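Local structure of ionotropic glutamate receptor bacterial homologue (Nostoc punctiforme, 2PYY) at residues Pro111-Ala116 and Lys151-Val156. The protein binds L-glutamate in the cleft between two lobes, as the ligand-binding core of a bacterial homologue of ionotropic glutamate receptors. Residues are numbered along the deposited sequence; the frame is centred on the assembly and turned at random.
Sequences PGKVVA and KADAVV
V115 and A116 pair in parallel with A154 and V155 where two neighbouring strands enter the six-stranded mixed sheet of one lobe of this periplasmic-binding-protein fold. The contact illustrates how an aspartate can extend a parallel pairing ahead of its first bridge. A116 N donates to A154 O at 2.9 Å, and a weak bond returns from V156 N to A116 O. Before the bridges begin, V114 is held through both N and O, which face the same segment: its O accepts D153 N, 2.9 Å away in the carbonyl plane, plus a weak bond from A154 N, while its N reaches D153 OD1 at 3.0 Å. That last bond is nearly straight (164°) but meets the oxygen from above the carboxylate plane. The aspartate can do this because its CG lies anti to its carbonyl carbon (chi1 -56°), which brings OD1 against CB and CD of K113 (3.5 and 3.6 Å), the side chains crossing at about a right angle. With the carboxylate of D153 gone, as in an alanine here, V114 N is likely to lose this acceptor, leaving the strand start held through V114 O. K113 NZ has its salt bridge with D103. On one face A116 CB meets A152 CB at 3.7 Å; on the other, V115 CG1, anti to its backbone N, presses tightly on V156 CG2 (3.4 Å). A146 of helix 140-148 covers the alanine pair, and L127 of helix 122-129 packs on V115 and V156. Strand 86-94 flanks 154-158, strand 133-137 flanks 114-118, and L135 of the second subunit packs against V114.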
# COMPACT_ATOMS: atom_id res chain seq x y z
N PRO B 111 14.60 5.26 -12.52
CA PRO B 111 14.37 6.64 -12.97
C PRO B 111 14.96 6.88 -14.35
O PRO B 111 16.14 6.62 -14.58
CB PRO B 111 15.05 7.47 -11.88
CG PRO B 111 14.83 6.63 -10.67
CD PRO B 111 15.16 5.25 -11.16
N GLY B 112 14.13 7.37 -15.26
CA GLY B 112 14.59 7.64 -16.61
C GLY B 112 14.30 6.46 -17.52
O GLY B 112 14.69 6.46 -18.68
N LYS B 113 13.62 5.46 -16.97
CA LYS B 113 13.25 4.26 -17.73
C LYS B 113 11.73 4.11 -17.74
O LYS B 113 11.02 4.87 -17.08
CB LYS B 113 13.86 3.01 -17.07
CG LYS B 113 15.37 3.02 -16.97
CD LYS B 113 16.02 2.92 -18.34
CE LYS B 113 17.54 2.90 -18.23
NZ LYS B 113 18.19 2.84 -19.57
N VAL B 114 11.24 3.12 -18.49
CA VAL B 114 9.82 2.82 -18.60
C VAL B 114 9.55 1.43 -18.03
O VAL B 114 10.05 0.43 -18.54
CB VAL B 114 9.34 2.83 -20.07
CG1 VAL B 114 7.90 2.36 -20.15
CG2 VAL B 114 9.48 4.24 -20.66
N VAL B 115 8.74 1.37 -16.97
CA VAL B 115 8.42 0.11 -16.32
C VAL B 115 6.95 -0.29 -16.49
O VAL B 115 6.06 0.49 -16.18
CB VAL B 115 8.73 0.19 -14.82
CG1 VAL B 115 8.38 -1.12 -14.14
CG2 VAL B 115 10.20 0.53 -14.63
N ALA B 116 6.71 -1.50 -16.98
CA ALA B 116 5.35 -1.99 -17.18
C ALA B 116 4.82 -2.74 -15.98
O ALA B 116 5.56 -3.41 -15.26
CB ALA B 116 5.31 -2.89 -18.40
N LYS B 151 8.78 -2.57 -25.48
CA LYS B 151 8.02 -1.34 -25.26
C LYS B 151 8.39 -0.83 -23.88
O LYS B 151 8.39 0.38 -23.62
CB LYS B 151 6.51 -1.62 -25.32
CG LYS B 151 6.05 -2.28 -26.60
CD LYS B 151 4.54 -2.42 -26.63
CE LYS B 151 4.07 -3.12 -27.90
NZ LYS B 151 2.59 -3.04 -28.09
N ALA B 152 8.70 -1.76 -22.99
CA ALA B 152 9.09 -1.42 -21.63
C ALA B 152 10.49 -1.97 -21.41
O ALA B 152 10.87 -2.98 -21.99
CB ALA B 152 8.11 -2.04 -20.63
N ASP B 153 11.25 -1.30 -20.55
CA ASP B 153 12.62 -1.68 -20.22
C ASP B 153 12.64 -2.74 -19.13
O ASP B 153 13.51 -3.62 -19.10
CB ASP B 153 13.39 -0.44 -19.74
CG ASP B 153 13.36 0.69 -20.75
OD1 ASP B 153 13.24 1.87 -20.33
OD2 ASP B 153 13.48 0.40 -21.96
N ALA B 154 11.67 -2.64 -18.23
CA ALA B 154 11.55 -3.57 -17.12
C ALA B 154 10.10 -3.70 -16.67
O ALA B 154 9.22 -2.99 -17.16
CB ALA B 154 12.40 -3.09 -15.95
N VAL B 155 9.87 -4.62 -15.74
CA VAL B 155 8.56 -4.85 -15.16
C VAL B 155 8.70 -4.90 -13.64
O VAL B 155 9.64 -5.50 -13.12
CB VAL B 155 7.96 -6.19 -15.63
CG1 VAL B 155 6.68 -6.49 -14.88
CG2 VAL B 155 7.71 -6.17 -17.12
N VAL B 156 7.79 -4.26 -12.93
CA VAL B 156 7.79 -4.28 -11.48
C VAL B 156 6.42 -4.81 -11.06
O VAL B 156 5.39 -4.24 -11.42
CB VAL B 156 7.98 -2.87 -10.87
CG1 VAL B 156 7.76 -2.92 -9.37
CG2 VAL B 156 9.39 -2.37 -11.17